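Local atomic coordinates of putative peptide ABC-transport system periplasmic peptide-binding protein (PDB entry 4OEV), a protein that binds nickel(II) outside the cytoplasm and probably hands it to an ABC-type importer, in a family generally assigned to peptide transport. Residues 8-13 against 210-215; 42-47 against 474-479; 233-238 against 459-464. One frame throughout, in Å; residues are numbered along the deposited sequence.

Contact 1 of 3, residues 8-13 against 210-215; sequences IIAVEN and GKIDAA
Ile8 and Ala10 bring one edge of strand 6-11 against residues 212-215, which carry the chain out of helix 200-208 into strand 214-216; the contact is a largely buried backbone join between two neighbouring sheets. Strand 6-11 is the outermost of its own sheet, and the opposite backbone edge, at Ile9 and Val11, is bonded to strand 191-196. On the side turned to this contact, Ala10 N donates to Ala214 O at 3.0 Å, and Asp213 N donates to Ile8 O at 2.8 Å. The third bond uses a side chain: Ile8 N reaches Asp213 OD2 at 2.9 Å, meeting the carboxylate on its anti side and 19° out of its plane. Asp213 thus engages Ile8 N through its carboxylate and Ile8 O through its own N-H.

Apolar contacts lie next to these bonds. Ile212 has CG1 between the backbone N and the carbonyl carbon (chi1 58°), which sends its two branches to different partners: Ile212 CG2 meets Ile8 CG2 at 3.8 Å, and Ile212 CD1 meets Ala10 CB at 3.5 Å. The same Ala10 methyl touches Ala215 CB at 3.6 Å. Just upstream, Gly210 has positive phi and is the C' residue of the Schellman motif that ends the helix, turning the chain into this join.

Asp213 OD2 also forms a salt bridge with Lys494, the last residue of the chain. A carboxylate oxygen that receives both a backbone N-H and an ammonium group is consistent with an ionised Asp213 joining the first strand and Lys494 to this segment.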
loop_
_atom_site.group_PDB
_atom_site.type_symbol
_atom_site.label_atom_id
_atom_site.label_comp_id
_atom_site.label_asym_id
_atom_site.label_seq_id
_atom_site.Cartn_x
_atom_site.Cartn_y
_atom_site.Cartn_z
ATOM N N ILE A 8 -18.606 -12.973 5.338
ATOM C CA ILE A 8 -17.287 -13.588 5.278
ATOM C C ILE A 8 -16.565 -13.029 4.089
ATOM O O ILE A 8 -17.004 -13.200 2.961
ATOM C CB ILE A 8 -17.343 -15.108 5.176
ATOM C CG1 ILE A 8 -18.259 -15.673 6.261
ATOM C CG2 ILE A 8 -15.928 -15.696 5.202
ATOM C CD1 ILE A 8 -18.179 -17.129 6.425
ATOM N N ILE A 9 -15.469 -12.324 4.343
ATOM C CA ILE A 9 -14.737 -11.657 3.264
ATOM C C ILE A 9 -13.311 -12.153 3.168
ATOM O O ILE A 9 -12.580 -12.160 4.148
ATOM C CB ILE A 9 -14.685 -10.137 3.460
ATOM C CG1 ILE A 9 -16.081 -9.549 3.689
ATOM C CG2 ILE A 9 -13.943 -9.448 2.318
ATOM C CD1 ILE A 9 -16.022 -8.065 3.919
ATOM N N ALA A 10 -12.917 -12.547 1.959
ATOM C CA ALA A 10 -11.544 -12.925 1.705
ATOM C C ALA A 10 -10.667 -11.694 1.560
ATOM O O ALA A 10 -11.022 -10.727 0.874
ATOM C CB ALA A 10 -11.443 -13.786 0.403
ATOM N N VAL A 11 -9.485 -11.768 2.154
ATOM C CA VAL A 11 -8.487 -10.710 2.006
ATOM C C VAL A 11 -7.113 -11.325 1.735
ATOM O O VAL A 11 -6.718 -12.278 2.415
ATOM C CB VAL A 11 -8.441 -9.814 3.252
ATOM C CG1 VAL A 11 -7.259 -8.849 3.149
ATOM C CG2 VAL A 11 -9.751 -9.025 3.347
ATOM N N GLU A 12 -6.398 -10.791 0.751
ATOM C CA GLU A 12 -5.086 -11.402 0.344
ATOM C C GLU A 12 -4.024 -11.462 1.475
ATOM O O GLU A 12 -3.409 -12.525 1.713
ATOM C CB GLU A 12 -4.528 -10.662 -0.847
ATOM C CG GLU A 12 -3.201 -11.252 -1.389
ATOM C CD GLU A 12 -2.580 -10.362 -2.400
ATOM O OE1 GLU A 12 -3.186 -9.304 -2.662
ATOM O OE2 GLU A 12 -1.490 -10.700 -2.938
ATOM N N ASN A 13 -3.861 -10.341 2.195
ATOM C CA ASN A 13 -2.817 -10.176 3.200
ATOM C C ASN A 13 -3.397 -10.134 4.602
ATOM O O ASN A 13 -4.536 -9.716 4.784
ATOM C CB ASN A 13 -2.038 -8.886 2.927
ATOM C CG ASN A 13 -1.414 -8.884 1.563
ATOM O OD1 ASN A 13 -0.431 -9.580 1.341
ATOM N ND2 ASN A 13 -1.981 -8.109 0.631
ATOM N N GLY A 210 -19.745 -21.110 -2.026
ATOM C CA GLY A 210 -20.437 -20.424 -0.943
ATOM C C GLY A 210 -19.719 -20.355 0.384
ATOM O O GLY A 210 -20.345 -20.134 1.423
ATOM N N LYS A 211 -18.405 -20.537 0.360
ATOM C CA LYS A 211 -17.617 -20.458 1.594
ATOM C C LYS A 211 -17.284 -19.015 2.002
ATOM O O LYS A 211 -16.959 -18.736 3.172
ATOM C CB LYS A 211 -16.333 -21.264 1.429
ATOM C CG LYS A 211 -16.478 -22.740 1.749
ATOM C CD LYS A 211 -15.298 -23.526 1.175
ATOM C CE LYS A 211 -15.173 -24.885 1.827
ATOM N NZ LYS A 211 -14.249 -24.713 2.989
ATOM N N ILE A 212 -17.350 -18.100 1.039
ATOM C CA ILE A 212 -17.127 -16.681 1.321
ATOM C C ILE A 212 -18.134 -15.841 0.546
ATOM O O ILE A 212 -18.690 -16.297 -0.450
ATOM C CB ILE A 212 -15.673 -16.215 0.974
ATOM C CG1 ILE A 212 -15.349 -16.464 -0.481
ATOM C CG2 ILE A 212 -14.660 -16.928 1.839
ATOM C CD1 ILE A 212 -13.900 -15.931 -0.904
ATOM N N ASP A 213 -18.358 -14.613 1.008
ATOM C CA ASP A 213 -19.331 -13.699 0.415
ATOM C C ASP A 213 -18.747 -12.781 -0.622
ATOM O O ASP A 213 -19.463 -12.269 -1.463
ATOM C CB ASP A 213 -19.980 -12.805 1.501
ATOM C CG ASP A 213 -20.963 -13.556 2.361
ATOM O OD1 ASP A 213 -21.861 -14.211 1.790
ATOM O OD2 ASP A 213 -20.867 -13.450 3.613
ATOM N N ALA A 214 -17.456 -12.513 -0.508
ATOM C CA ALA A 214 -16.787 -11.498 -1.337
ATOM C C ALA A 214 -15.297 -11.703 -1.339
ATOM O O ALA A 214 -14.738 -12.134 -0.327
ATOM C CB ALA A 214 -17.100 -10.086 -0.828
ATOM N N ALA A 215 -14.668 -11.329 -2.453
ATOM C CA ALA A 215 -13.204 -11.324 -2.609
ATOM C C ALA A 215 -12.812 -10.418 -3.769
ATOM O O ALA A 215 -13.611 -10.220 -4.714
ATOM C CB ALA A 215 -12.673 -12.713 -2.847
#

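Contact 2 of 3, residues 42-47 against 474-479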
loop_
_atom_site.group_PDB
_atom_site.type_symbol
_atom_site.label_atom_id
_atom_site.label_comp_id
_atom_site.label_asym_id
_atom_site.label_seq_id
_atom_site.Cartn_x
_atom_site.Cartn_y
_atom_site.Cartn_z
ATOM N N GLU A 42 -16.563 8.355 0.312
ATOM C CA GLU A 42 -16.490 7.646 -0.969
ATOM C C GLU A 42 -15.745 8.445 -2.023
ATOM O O GLU A 42 -15.314 7.898 -3.036
ATOM C CB GLU A 42 -17.880 7.309 -1.491
ATOM C CG GLU A 42 -18.770 8.514 -1.537
ATOM C CD GLU A 42 -19.767 8.499 -0.411
ATOM O OE1 GLU A 42 -19.318 8.439 0.744
ATOM O OE2 GLU A 42 -20.989 8.548 -0.669
ATOM N N ASN A 43 -15.654 9.749 -1.791
ATOM C CA ASN A 43 -14.923 10.641 -2.673
ATOM C C ASN A 43 -13.457 10.862 -2.254
ATOM O O ASN A 43 -12.807 11.734 -2.818
ATOM C CB ASN A 43 -15.638 11.989 -2.726
ATOM C CG ASN A 43 -17.053 11.856 -3.184
ATOM O OD1 ASN A 43 -17.975 12.380 -2.559
ATOM N ND2 ASN A 43 -17.247 11.132 -4.272
ATOM N N MET A 44 -12.974 10.065 -1.289
ATOM C CA MET A 44 -11.673 10.225 -0.624
ATOM C C MET A 44 -11.504 11.627 -0.018
ATOM O O MET A 44 -10.392 12.151 0.081
ATOM C CB MET A 44 -10.531 9.910 -1.577
ATOM C CG MET A 44 -9.303 9.270 -0.883
ATOM S SD MET A 44 -9.698 7.696 -0.100
ATOM C CE MET A 44 -10.479 6.963 -1.462
ATOM N N SER A 45 -12.606 12.203 0.435
ATOM C CA SER A 45 -12.567 13.503 1.130
ATOM C C SER A 45 -12.242 13.292 2.579
ATOM O O SER A 45 -12.805 12.394 3.193
ATOM C CB SER A 45 -13.916 14.214 1.025
ATOM O OG SER A 45 -14.211 14.509 -0.325
ATOM N N LEU A 46 -11.359 14.129 3.145
ATOM C CA LEU A 46 -11.060 14.066 4.552
ATOM C C LEU A 46 -12.283 14.511 5.354
ATOM O O LEU A 46 -12.877 15.555 5.041
ATOM C CB LEU A 46 -9.856 14.963 4.887
ATOM C CG LEU A 46 -9.242 14.953 6.274
ATOM C CD1 LEU A 46 -8.434 13.723 6.572
ATOM C CD2 LEU A 46 -8.341 16.170 6.399
ATOM N N LYS A 47 -12.671 13.711 6.352
ATOM C CA LYS A 47 -13.826 14.017 7.203
ATOM C C LYS A 47 -13.473 13.767 8.644
ATOM O O LYS A 47 -12.629 12.925 8.936
ATOM C CB LYS A 47 -15.051 13.164 6.856
ATOM C CG LYS A 47 -15.625 13.378 5.474
ATOM C CD LYS A 47 -16.207 14.769 5.292
ATOM C CE LYS A 47 -16.931 14.860 3.948
ATOM N NZ LYS A 47 -17.432 16.235 3.660
ATOM N N LYS A 474 -20.003 0.285 -1.191
ATOM C CA LYS A 474 -19.663 1.520 -1.871
ATOM C C LYS A 474 -18.231 1.450 -2.392
ATOM O O LYS A 474 -17.344 0.935 -1.686
ATOM C CB LYS A 474 -19.812 2.713 -0.930
ATOM C CG LYS A 474 -21.272 3.051 -0.548
ATOM C CD LYS A 474 -21.232 4.271 0.380
ATOM C CE LYS A 474 -22.624 4.772 0.771
ATOM N NZ LYS A 474 -22.514 5.646 1.979
ATOM N N THR A 475 -17.999 1.974 -3.601
ATOM C CA THR A 475 -16.638 2.022 -4.156
ATOM C C THR A 475 -15.947 3.281 -3.693
ATOM O O THR A 475 -16.598 4.244 -3.262
ATOM C CB THR A 475 -16.616 2.038 -5.681
ATOM O OG1 THR A 475 -17.319 3.202 -6.131
ATOM C CG2 THR A 475 -17.285 0.776 -6.275
ATOM N N ARG A 476 -14.622 3.237 -3.750
ATOM C CA ARG A 476 -13.806 4.436 -3.721
ATOM C C ARG A 476 -12.424 4.066 -4.260
ATOM O O ARG A 476 -12.153 2.888 -4.580
ATOM C CB ARG A 476 -13.749 5.063 -2.319
ATOM C CG ARG A 476 -13.038 4.275 -1.255
ATOM C CD ARG A 476 -13.014 5.034 0.110
ATOM N NE ARG A 476 -11.928 4.464 0.891
ATOM C CZ ARG A 476 -11.678 4.686 2.174
ATOM N NH1 ARG A 476 -10.636 4.058 2.730
ATOM N NH2 ARG A 476 -12.467 5.474 2.898
ATOM N N THR A 477 -11.577 5.066 -4.447
ATOM C CA THR A 477 -10.266 4.815 -5.019
ATOM C C THR A 477 -9.452 3.988 -4.039
ATOM O O THR A 477 -9.189 4.408 -2.908
ATOM C CB THR A 477 -9.577 6.121 -5.395
ATOM O OG1 THR A 477 -10.435 6.805 -6.305
ATOM C CG2 THR A 477 -8.229 5.863 -6.113
ATOM N N LEU A 478 -9.076 2.790 -4.481
ATOM C CA LEU A 478 -8.387 1.832 -3.629
ATOM C C LEU A 478 -6.880 2.098 -3.614
ATOM O O LEU A 478 -6.359 2.929 -4.396
ATOM C CB LEU A 478 -8.661 0.386 -4.100
ATOM C CG LEU A 478 -10.162 0.012 -4.088
ATOM C CD1 LEU A 478 -10.374 -1.465 -4.370
ATOM C CD2 LEU A 478 -10.878 0.445 -2.740
ATOM N N GLY A 479 -6.193 1.410 -2.704
ATOM C CA GLY A 479 -4.748 1.471 -2.616
ATOM C C GLY A 479 -4.173 0.150 -3.068
ATOM O O GLY A 479 -4.851 -0.688 -3.684
HETATM O O HOH W 1 -12.701 7.996 -4.403
HETATM O O HOH W 2 -16.491 6.290 -4.978
#
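Met44 lies over one face of the Arg476 guanidinium, its SD 4.0 Å above the plane and displaced toward the rim, on the NE side. The two side chains cross at about a right angle. Bends at chi2 (61°) and chi3 (50°) fold the methionine back, so that CE rather than the sulfur makes the closer contacts: Met44 CE is 3.6 Å from Arg476 CD and 3.2 Å from Thr477 O. The arginine runs extended from CG to NE, presenting its methylene chain to this methyl.

No direct hydrogen bond joins the segments; two waters take that role, both donating to Glu42 O. One accepts from Thr477 N at 3.1 Å, while the other donates to Thr475 O at 2.7 Å. Arg476 CB closes on the same Glu42 O at 3.3 Å. Glu42 OE2 and Lys474 NZ, opposite charges 4.2 Å apart, beyond salt-bridge distance, probably attract only weakly; Lys474 is salt-bridged to Glu491.

Met44, with positive phi, sits in the turn of the beta hairpin formed by strands 38-40 and 46-48. The arrangement is thus a water-bridged packing of a hairpin turn on an irregular segment that leads directly to the nickel ligands His480 and His481.

Contact 3 of 3, residues 233-238 against 459-464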
loop_
_atom_site.group_PDB
_atom_site.type_symbol
_atom_site.label_atom_id
_atom_site.label_comp_id
_atom_site.label_asym_id
_atom_site.label_seq_id
_atom_site.Cartn_x
_atom_site.Cartn_y
_atom_site.Cartn_z
ATOM N N ILE A 233 -20.150 -7.813 -9.931
ATOM C CA ILE A 233 -18.736 -7.441 -10.080
ATOM C C ILE A 233 -18.629 -5.926 -10.091
ATOM O O ILE A 233 -19.112 -5.277 -11.011
ATOM C CB ILE A 233 -18.117 -7.996 -11.376
ATOM C CG1 ILE A 233 -18.320 -9.509 -11.459
ATOM C CG2 ILE A 233 -16.635 -7.636 -11.427
ATOM C CD1 ILE A 233 -18.024 -10.107 -12.845
ATOM N N LEU A 234 -18.020 -5.365 -9.057
ATOM C CA LEU A 234 -17.811 -3.935 -8.954
ATOM C C LEU A 234 -16.404 -3.598 -9.403
ATOM O O LEU A 234 -15.454 -4.097 -8.794
ATOM C CB LEU A 234 -17.976 -3.458 -7.524
ATOM C CG LEU A 234 -19.352 -2.960 -7.142
ATOM C CD1 LEU A 234 -19.281 -2.734 -5.663
ATOM C CD2 LEU A 234 -19.705 -1.691 -7.900
ATOM N N ARG A 235 -16.274 -2.771 -10.441
ATOM C CA ARG A 235 -14.955 -2.327 -10.910
ATOM C C ARG A 235 -14.489 -1.179 -10.066
ATOM O O ARG A 235 -15.200 -0.186 -9.968
ATOM C CB ARG A 235 -14.977 -1.863 -12.360
ATOM C CG ARG A 235 -13.652 -1.169 -12.733
ATOM C CD ARG A 235 -13.651 -0.639 -14.149
ATOM N NE ARG A 235 -13.837 -1.675 -15.157
ATOM C CZ ARG A 235 -12.905 -2.055 -16.035
ATOM N NH1 ARG A 235 -11.704 -1.498 -16.011
ATOM N NH2 ARG A 235 -13.176 -2.992 -16.952
ATOM N N GLU A 236 -13.316 -1.305 -9.454
ATOM C CA GLU A 236 -12.801 -0.252 -8.554
ATOM C C GLU A 236 -11.504 0.329 -9.124
ATOM O O GLU A 236 -10.625 -0.427 -9.522
ATOM C CB GLU A 236 -12.564 -0.818 -7.158
ATOM C CG GLU A 236 -13.809 -1.472 -6.582
ATOM C CD GLU A 236 -14.134 -0.983 -5.182
ATOM O OE1 GLU A 236 -13.920 0.220 -4.899
ATOM O OE2 GLU A 236 -14.605 -1.801 -4.351
ATOM N N LYS A 237 -11.412 1.657 -9.189
ATOM C CA LYS A 237 -10.186 2.336 -9.621
ATOM C C LYS A 237 -9.197 2.255 -8.486
ATOM O O LYS A 237 -9.606 2.064 -7.349
ATOM C CB LYS A 237 -10.451 3.801 -9.983
ATOM C CG LYS A 237 -11.295 4.006 -11.259
ATOM C CD LYS A 237 -10.498 3.635 -12.537
ATOM C CE LYS A 237 -11.334 3.748 -13.825
ATOM N NZ LYS A 237 -11.411 2.470 -14.664
ATOM N N SER A 238 -7.893 2.370 -8.767
ATOM C CA SER A 238 -6.933 2.337 -7.657
ATOM C C SER A 238 -5.681 3.113 -7.997
ATOM O O SER A 238 -5.389 3.335 -9.170
ATOM C CB SER A 238 -6.537 0.914 -7.296
ATOM O OG SER A 238 -5.371 0.517 -8.026
ATOM N N TYR A 459 -0.871 0.614 -13.843
ATOM C CA TYR A 459 -1.816 0.884 -12.751
ATOM C C TYR A 459 -3.028 -0.044 -12.907
ATOM O O TYR A 459 -3.482 -0.263 -14.016
ATOM C CB TYR A 459 -2.270 2.334 -12.776
ATOM C CG TYR A 459 -1.270 3.288 -12.134
ATOM C CD1 TYR A 459 -1.430 3.721 -10.824
ATOM C CD2 TYR A 459 -0.203 3.794 -12.858
ATOM C CE1 TYR A 459 -0.525 4.626 -10.233
ATOM C CE2 TYR A 459 0.724 4.684 -12.274
ATOM C CZ TYR A 459 0.551 5.103 -10.975
ATOM O OH TYR A 459 1.458 5.977 -10.407
ATOM N N LEU A 460 -3.495 -0.625 -11.802
ATOM C CA LEU A 460 -4.552 -1.632 -11.836
ATOM C C LEU A 460 -5.945 -1.134 -11.422
ATOM O O LEU A 460 -6.081 -0.292 -10.506
ATOM C CB LEU A 460 -4.167 -2.785 -10.919
ATOM C CG LEU A 460 -2.802 -3.379 -11.094
ATOM C CD1 LEU A 460 -2.662 -4.481 -10.064
ATOM C CD2 LEU A 460 -2.663 -3.963 -12.547
ATOM N N ASP A 461 -6.976 -1.632 -12.105
ATOM C CA ASP A 461 -8.314 -1.608 -11.528
ATOM C C ASP A 461 -8.486 -2.896 -10.753
ATOM O O ASP A 461 -7.799 -3.889 -11.005
ATOM C CB ASP A 461 -9.420 -1.512 -12.567
ATOM C CG ASP A 461 -9.607 -0.137 -13.083
ATOM O OD1 ASP A 461 -8.887 0.757 -12.614
ATOM O OD2 ASP A 461 -10.503 0.056 -13.934
ATOM N N PHE A 462 -9.436 -2.894 -9.832
ATOM C CA PHE A 462 -9.705 -4.103 -9.080
ATOM C C PHE A 462 -11.123 -4.531 -9.333
ATOM O O PHE A 462 -12.005 -3.701 -9.549
ATOM C CB PHE A 462 -9.446 -3.894 -7.579
ATOM C CG PHE A 462 -7.990 -3.959 -7.230
ATOM C CD1 PHE A 462 -7.391 -5.183 -6.978
ATOM C CD2 PHE A 462 -7.230 -2.812 -7.166
ATOM C CE1 PHE A 462 -6.025 -5.286 -6.697
ATOM C CE2 PHE A 462 -5.843 -2.900 -6.879
ATOM C CZ PHE A 462 -5.256 -4.125 -6.635
ATOM N N ALA A 463 -11.328 -5.842 -9.310
ATOM C CA ALA A 463 -12.658 -6.390 -9.469
ATOM C C ALA A 463 -13.120 -6.966 -8.139
ATOM O O ALA A 463 -12.607 -7.995 -7.689
ATOM C CB ALA A 463 -12.677 -7.483 -10.603
ATOM N N LEU A 464 -14.071 -6.284 -7.497
ATOM C CA LEU A 464 -14.692 -6.825 -6.300
ATOM C C LEU A 464 -15.810 -7.757 -6.697
ATOM O O LEU A 464 -16.857 -7.327 -7.227
ATOM C CB LEU A 464 -15.221 -5.703 -5.375
ATOM C CG LEU A 464 -16.031 -6.174 -4.158
ATOM C CD1 LEU A 464 -15.327 -7.278 -3.377
ATOM C CD2 LEU A 464 -16.320 -4.951 -3.249
HETATM O O HOH W 3 -7.022 2.013 -11.442
#
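The Arg235 chain leaves on the side away from its own N and bends at chi3 (-61°), which carries its guanidinium forward along the strand, to the Asp461 carboxylate; Lys237 starts with CG beside the backbone N and bends at chi2 and chi4 to reach the same carboxylate. Both end on one oxygen. Arg235 NH1 bonds to Asp461 OD2 at 2.9 Å on the anti side, with the oxygen at the guanidinium edge and the two planes 83° apart. Lys237 NZ approaches Asp461 OD2 at 2.7 Å through the syn lone pair. Asp461 is buried, and two cationic donors on OD2 would be expected to favour its ionised form.

The backbones supply the frame for this network. Strands 231-236 and 454-467 run antiparallel as neighbours in the branched six-strand sheet, with 151° between the N-to-C directions of the short segments 233-236 and 462-464. Leu234 with Leu464 and Glu236 with Phe462 are hydrogen-bonded pairs, each with two N-H...O bonds; Arg235 with Ala463, between them, is a non-hydrogen-bonded pair. The Glu236 N to Phe462 O bond is short, 2.7 Å.

On the face bearing Leu234, Glu236, Phe462 and Leu464, the side chains of Glu236 and Leu464 lie side by side, and Glu236 OE2 is 3.8 Å from Leu464 CD2; the other oxygen, OE1, takes a weak hydrogen bond from Arg476 N. Farther along, Ser238 OG donates to Leu460 O at 2.7 Å and accepts from Asp240 N. Ser238 CB lies at the edge of the Phe462 ring, 3.8 Å from CD2. A water accepts from Ser238 N at 2.8 Å.

In the fold
Contact 1 closes before contact 3 opens along the chain, and contact 3 is nested in the long loop closed by contact 2; the segments of contacts 1 and 2 alternate. Contacts 1 and 3 have centres about 16 Å apart and reach the same sheet, where strands 214-216 and 454-467 are neighbours; Ala215 O packs on Leu464 CD1 at 3.7 Å. Contacts 2 and 3, with centres about 13 Å apart, meet through a probable hydrogen bond from Leu478 N to Lys237 O. Contacts 1 and 2 stay about 9 Å apart at their nearest atoms. Segment 474-479 thus packs on the hairpin while bonding to segment 233-238, so that one loop joins these two parts of the fold beside the metal site.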